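Local coordinates for protein purine nucleoside phosphorylase (Schistosoma mansoni, PDB 5KO6) that catalyses the reversible phosphorolysis of purine nucleosides such as inosine and guanosine, giving the free base and ribose 1-phosphate, at residues A[30-35]-A[111-116]; A[195-200]-A[219-224]. All coordinates share one frame; numbering follows the deposited sequence.

Contact 1. Residues A[30-35]-A[111-116]; sequences GIICGS and RVLLIT. With R1P (1-O-phosphono-alpha-D-ribofuranose), chain C.
Gly30 N donates to Val112 O at 2.8 Å, the shortest bond between the two segments. One step on, Gly30 O receives Leu114 N at 2.9 Å, with Leu113 CA as a secondary C-H contact 3.4 Å from Gly30 O. The CD1 methyl of Leu113 also leans over this peptide, 3.5 Å from Gly30 O; with CG placed anti to the backbone N (chi1 176°), the side chain reaches across to the glycine, and Leu113 CD1 meets Ile32 CD1 at 4.0 Å. The two strands run parallel in the core of the phosphorylase-superfamily sheet, where Ile32 N to Leu114 O and Thr116 N to Ile32 O continue the pairing. The face bearing Leu113, Ile32 and Ile115 packs on helix 224-232, while Leu114, with Ile31 CG2 beside its CB, faces helix 259-283. Beyond the end of strand 29-32 the pairing passes to a side chain: a chi1 of 60° tucks Thr116 OG1 back over its own backbone on the side of the Cys33-Gly34 peptide, where it accepts Gly34 N at 2.9 Å. Past that bond the chain turns onto ribose 1-phosphate, where Ser35 N donates to the phosphate oxygen O3P at 3.1 Å and Ser35 OG donates to the bridging O1 at 2.9 Å.

Contact 2. Residues A[195-200]-A[219-224]; sequences AFNGGP and VGMSTV. With R1P (1-O-phosphono-alpha-D-ribofuranose), chain C; CYT (6-aminopyrimidin-2(1H)-one), chain B.
The ring of Phe196 meets segment 219-224 at its edge, where Gly220 O, Met221 CA and a water lie in the ring plane, Phe196 CD1 being 3.6 Å from Gly220 O. Val224 approaches the same ring obliquely, Val224 CB lying 3.8 Å from Phe196 CD2. The segments are the two parallel strands of a beta-alpha-beta unit, joined through helix 205-213, and are taken just where the strands give way to active-site loops. Both backbone polar atoms of Gly220 bond to the neighbouring strand: its N donates to Ala195 O, and its O accepts Asn197 N at 2.9 Å. The side chain of Asn197 lies beside that of Met221, pointing the same way; Asn197 ND2 is held by Thr201 O, and OD1 receives a weak bond from Gly199 N, just before the cis peptide bond of Pro200. Met221 leaves the backbone with CG anti to the carbonyl carbon (chi1 -49°) and stays extended beyond, bringing Met221 CE to 3.3 Å from Pro200 O. On its way it lines the ligand pocket: Met221 CB lies 3.4 Å from the ribose O2, and both CG and CE approach O2 of the bound cytosine. A neighbouring subunit packs on both side chains, its Leu145 on Phe196 and its Phe161 on Met221, so the pocket lies close to the subunit interface. Farther along, Ser222 OG donates to phosphate oxygen O2P at 2.6 Å and itself accepts Thr223 OG1, a second-shell hydroxyl that would help orient it; Asn117 ND2 bonds to Thr223 OG1 in turn. The water at the phenylalanine edge donates to Gly198 O at 2.7 Å and to Met221 O at 2.8 Å, joining the two loops.

Overall arrangement
Contact 1 closes along the chain before contact 2 opens, and they lie about 16 Å apart, centre to centre, in the same mixed sheet of the phosphorylase-superfamily fold. They are joined through strand 112-121, which pairs in parallel with 29-32 and antiparallel with 218-220; side chains of the two meet directly at Ile115 CG2 and Thr223 OG1, 3.8 Å apart. Helix 224-232, starting at the end of contact 2, packs back on contact 1. Both contacts bond to ribose 1-phosphate through the loops that leave them, and contact 2 also packs on its sugar and on the separately bound cytosine, so the site is built from distant parts of the sequence.

Contact 1. Residues A[30-35]-A[111-116]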
loop_
_atom_site.group_PDB
_atom_site.type_symbol
_atom_site.label_atom_id
_atom_site.label_comp_id
_atom_site.label_asym_id
_atom_site.label_seq_id
_atom_site.Cartn_x
_atom_site.Cartn_y
_atom_site.Cartn_z
ATOM N N GLY A 30 -8.234 -6.607 27.880
ATOM C CA GLY A 30 -7.904 -7.546 26.822
ATOM C C GLY A 30 -6.398 -7.596 26.675
ATOM O O GLY A 30 -5.712 -6.612 26.945
ATOM N N ILE A 31 -5.875 -8.758 26.279
ATOM C CA ILE A 31 -4.448 -8.904 25.992
ATOM C C ILE A 31 -4.237 -9.646 24.674
ATOM O O ILE A 31 -4.955 -10.599 24.343
ATOM C CB ILE A 31 -3.611 -9.521 27.143
ATOM C CG1 ILE A 31 -3.921 -10.992 27.327
ATOM C CG2 ILE A 31 -3.821 -8.764 28.453
ATOM C CD1 ILE A 31 -3.026 -11.669 28.355
ATOM N N ILE A 32 -3.243 -9.197 23.915
ATOM C CA ILE A 32 -2.821 -9.832 22.671
ATOM C C ILE A 32 -1.309 -9.893 22.748
ATOM O O ILE A 32 -0.660 -8.869 22.986
ATOM C CB ILE A 32 -3.262 -9.016 21.441
ATOM C CG1 ILE A 32 -4.795 -8.938 21.347
ATOM C CG2 ILE A 32 -2.661 -9.610 20.170
ATOM C CD1 ILE A 32 -5.295 -7.998 20.247
ATOM N N CYS A 33 -0.747 -11.092 22.627
ATOM C CA CYS A 33 0.652 -11.320 22.960
ATOM C C CYS A 33 1.470 -11.658 21.719
ATOM O O CYS A 33 0.987 -12.307 20.783
ATOM C CB CYS A 33 0.776 -12.443 23.992
ATOM S SG CYS A 33 -0.237 -12.130 25.473
ATOM N N GLY A 34 2.731 -11.221 21.734
ATOM C CA GLY A 34 3.610 -11.384 20.602
ATOM C C GLY A 34 4.166 -12.793 20.485
ATOM O O GLY A 34 3.926 -13.669 21.317
ATOM N N SER A 35 4.941 -12.997 19.419
ATOM C CA SER A 35 5.538 -14.300 19.129
ATOM C C SER A 35 6.379 -14.792 20.305
ATOM O O SER A 35 7.347 -14.138 20.687
ATOM C CB SER A 35 6.431 -14.183 17.891
ATOM O OG SER A 35 5.710 -13.728 16.758
ATOM N N ARG A 111 -12.125 -2.308 28.391
ATOM C CA ARG A 111 -11.812 -0.895 28.246
ATOM C C ARG A 111 -10.326 -0.600 28.085
ATOM O O ARG A 111 -9.980 0.535 27.730
ATOM C CB ARG A 111 -12.403 -0.077 29.407
ATOM C CG ARG A 111 -13.924 -0.194 29.513
ATOM C CD ARG A 111 -14.597 0.183 28.184
ATOM N NE ARG A 111 -16.053 0.040 28.228
ATOM C CZ ARG A 111 -16.745 -0.913 27.605
ATOM N NH1 ARG A 111 -18.067 -0.950 27.718
ATOM N NH2 ARG A 111 -16.128 -1.826 26.861
ATOM N N VAL A 112 -9.450 -1.587 28.297
ATOM C CA VAL A 112 -8.006 -1.438 28.134
ATOM C C VAL A 112 -7.486 -2.677 27.424
ATOM O O VAL A 112 -7.826 -3.799 27.818
ATOM C CB VAL A 112 -7.305 -1.283 29.498
ATOM C CG1 VAL A 112 -5.792 -1.306 29.345
ATOM C CG2 VAL A 112 -7.756 -0.007 30.190
ATOM N N LEU A 113 -6.680 -2.475 26.377
ATOM C CA LEU A 113 -6.052 -3.547 25.609
ATOM C C LEU A 113 -4.540 -3.429 25.763
ATOM O O LEU A 113 -3.964 -2.375 25.471
ATOM C CB LEU A 113 -6.466 -3.457 24.135
ATOM C CG LEU A 113 -5.846 -4.440 23.145
ATOM C CD1 LEU A 113 -6.197 -5.881 23.518
ATOM C CD2 LEU A 113 -6.312 -4.114 21.720
ATOM N N LEU A 114 -3.907 -4.501 26.242
ATOM C CA LEU A 114 -2.460 -4.569 26.391
ATOM C C LEU A 114 -1.903 -5.464 25.294
ATOM O O LEU A 114 -2.376 -6.590 25.114
ATOM C CB LEU A 114 -2.093 -5.141 27.762
ATOM C CG LEU A 114 -2.785 -4.511 28.975
ATOM C CD1 LEU A 114 -2.338 -5.216 30.252
ATOM C CD2 LEU A 114 -2.500 -3.003 29.065
ATOM N N ILE A 115 -0.896 -4.975 24.572
ATOM C CA ILE A 115 -0.372 -5.650 23.391
ATOM C C ILE A 115 1.141 -5.755 23.501
ATOM O O ILE A 115 1.812 -4.787 23.871
ATOM C CB ILE A 115 -0.738 -4.873 22.112
ATOM C CG1 ILE A 115 -2.245 -4.639 22.019
ATOM C CG2 ILE A 115 -0.233 -5.628 20.875
ATOM C CD1 ILE A 115 -2.632 -3.747 20.846
ATOM N N THR A 116 1.684 -6.934 23.179
ATOM C CA THR A 116 3.120 -7.075 22.965
ATOM C C THR A 116 3.397 -7.559 21.548
ATOM O O THR A 116 2.546 -8.169 20.896
ATOM C CB THR A 116 3.792 -8.013 23.975
ATOM O OG1 THR A 116 3.224 -9.331 23.899
ATOM C CG2 THR A 116 3.636 -7.463 25.392
HETATM C C5 R1P C . 8.370 -12.269 12.650
HETATM O O5 R1P C . 9.491 -12.805 13.273
HETATM C C4 R1P C . 7.152 -12.351 13.567
HETATM O O4 R1P C . 7.424 -11.738 14.707
HETATM C C1 R1P C . 6.322 -10.594 14.879
HETATM C C2 R1P C . 6.028 -10.225 13.614
HETATM O O2 R1P C . 4.737 -9.505 13.540
HETATM C C3 R1P C . 5.940 -11.566 12.925
HETATM O O3 R1P C . 4.747 -12.158 13.209
HETATM O O1 R1P C . 5.238 -11.154 15.476
HETATM P P R1P C . 4.425 -10.277 16.594
HETATM O O1P R1P C . 3.057 -10.910 16.735
HETATM O O2P R1P C . 4.343 -8.866 16.069
HETATM O O3P R1P C . 5.202 -10.389 17.858
#

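Contact 2. Residues A[195-200]-A[219-224]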
loop_
_atom_site.group_PDB
_atom_site.type_symbol
_atom_site.label_atom_id
_atom_site.label_comp_id
_atom_site.label_asym_id
_atom_site.label_seq_id
_atom_site.Cartn_x
_atom_site.Cartn_y
_atom_site.Cartn_z
ATOM N N ALA A 195 6.971 1.483 13.106
ATOM C CA ALA A 195 6.618 1.400 11.689
ATOM C C ALA A 195 5.963 0.057 11.415
ATOM O O ALA A 195 6.523 -0.992 11.745
ATOM C CB ALA A 195 7.867 1.508 10.821
ATOM N N PHE A 196 4.781 0.092 10.802
ATOM C CA PHE A 196 4.064 -1.117 10.404
ATOM C C PHE A 196 4.494 -1.506 8.991
ATOM O O PHE A 196 4.136 -0.833 8.017
ATOM C CB PHE A 196 2.562 -0.862 10.486
ATOM C CG PHE A 196 1.689 -2.049 10.123
ATOM C CD1 PHE A 196 2.162 -3.363 10.179
ATOM C CD2 PHE A 196 0.367 -1.843 9.748
ATOM C CE1 PHE A 196 1.334 -4.434 9.845
ATOM C CE2 PHE A 196 -0.479 -2.908 9.409
ATOM C CZ PHE A 196 0.011 -4.217 9.461
ATOM N N ASN A 197 5.295 -2.572 8.898
ATOM C CA ASN A 197 5.609 -3.257 7.648
ATOM C C ASN A 197 4.617 -4.402 7.497
ATOM O O ASN A 197 4.610 -5.331 8.308
ATOM C CB ASN A 197 7.028 -3.824 7.749
ATOM C CG ASN A 197 7.346 -4.820 6.647
ATOM O OD1 ASN A 197 6.816 -4.732 5.539
ATOM N ND2 ASN A 197 8.224 -5.787 6.956
ATOM N N GLY A 198 3.774 -4.335 6.463
ATOM C CA GLY A 198 2.765 -5.373 6.294
ATOM C C GLY A 198 3.330 -6.782 6.318
ATOM O O GLY A 198 2.683 -7.710 6.821
ATOM N N GLY A 199 4.521 -6.975 5.754
ATOM C CA GLY A 199 5.172 -8.277 5.806
ATOM C C GLY A 199 4.686 -9.224 4.713
ATOM O O GLY A 199 3.920 -8.842 3.847
ATOM N N PRO A 200 5.085 -10.501 4.754
ATOM C CA PRO A 200 5.786 -11.188 5.850
ATOM C C PRO A 200 7.300 -11.229 5.698
ATOM O O PRO A 200 7.951 -11.797 6.593
ATOM C CB PRO A 200 5.244 -12.618 5.741
ATOM C CG PRO A 200 5.056 -12.801 4.237
ATOM C CD PRO A 200 4.577 -11.436 3.739
ATOM N N VAL A 219 10.304 -1.504 13.881
ATOM C CA VAL A 219 9.502 -1.935 12.735
ATOM C C VAL A 219 8.996 -3.346 12.997
ATOM O O VAL A 219 9.733 -4.205 13.495
ATOM C CB VAL A 219 10.302 -1.852 11.414
ATOM C CG1 VAL A 219 11.579 -2.687 11.489
ATOM C CG2 VAL A 219 9.446 -2.292 10.234
ATOM N N GLY A 220 7.728 -3.585 12.683
ATOM C CA GLY A 220 7.168 -4.913 12.857
ATOM C C GLY A 220 5.943 -5.082 11.991
ATOM O O GLY A 220 5.539 -4.165 11.265
ATOM N N MET A 221 5.328 -6.264 12.090
ATOM C CA MET A 221 4.285 -6.688 11.156
ATOM C C MET A 221 2.926 -6.840 11.819
ATOM O O MET A 221 2.063 -7.555 11.301
ATOM C CB MET A 221 4.681 -8.008 10.488
ATOM C CG MET A 221 6.080 -8.012 9.937
ATOM S SD MET A 221 6.460 -9.653 9.262
ATOM C CE MET A 221 8.197 -9.461 8.963
ATOM N N SER A 222 2.719 -6.211 12.969
ATOM C CA SER A 222 1.482 -6.416 13.704
ATOM C C SER A 222 1.106 -5.114 14.394
ATOM O O SER A 222 1.649 -4.041 14.092
ATOM C CB SER A 222 1.646 -7.552 14.724
ATOM O OG SER A 222 2.486 -7.133 15.788
ATOM N N THR A 223 0.154 -5.226 15.321
ATOM C CA THR A 223 -0.109 -4.238 16.361
ATOM C C THR A 223 -0.909 -3.046 15.867
ATOM O O THR A 223 -1.953 -2.741 16.440
ATOM C CB THR A 223 1.187 -3.823 17.065
ATOM O OG1 THR A 223 1.755 -4.984 17.684
ATOM C CG2 THR A 223 0.942 -2.767 18.131
ATOM N N VAL A 224 -0.429 -2.345 14.837
ATOM C CA VAL A 224 -1.155 -1.164 14.353
ATOM C C VAL A 224 -2.593 -1.483 13.974
ATOM O O VAL A 224 -3.487 -0.701 14.329
ATOM C CB VAL A 224 -0.342 -0.450 13.258
ATOM C CG1 VAL A 224 -1.188 0.586 12.489
ATOM C CG2 VAL A 224 0.918 0.195 13.855
HETATM C C5 R1P C . 8.370 -12.269 12.650
HETATM O O5 R1P C . 9.491 -12.805 13.273
HETATM C C4 R1P C . 7.152 -12.351 13.567
HETATM O O4 R1P C . 7.424 -11.738 14.707
HETATM C C1 R1P C . 6.322 -10.594 14.879
HETATM C C2 R1P C . 6.028 -10.225 13.614
HETATM O O2 R1P C . 4.737 -9.505 13.540
HETATM C C3 R1P C . 5.940 -11.566 12.925
HETATM O O3 R1P C . 4.747 -12.158 13.209
HETATM O O1 R1P C . 5.238 -11.154 15.476
HETATM P P R1P C . 4.425 -10.277 16.594
HETATM O O1P R1P C . 3.057 -10.910 16.735
HETATM O O2P R1P C . 4.343 -8.866 16.069
HETATM O O3P R1P C . 5.202 -10.389 17.858
HETATM N N3 CYT B . 11.240 -7.553 12.173
HETATM C C4 CYT B . 12.234 -8.047 12.920
HETATM N N1 CYT B . 9.698 -8.757 13.528
HETATM C C2 CYT B . 9.959 -7.888 12.456
HETATM O O2 CYT B . 9.018 -7.467 11.783
HETATM N N4 CYT B . 13.481 -7.687 12.609
HETATM C C5 CYT B . 11.989 -8.926 14.021
HETATM C C6 CYT B . 10.719 -9.252 14.285
HETATM O O HOH W 1 0.806 -7.977 8.796
#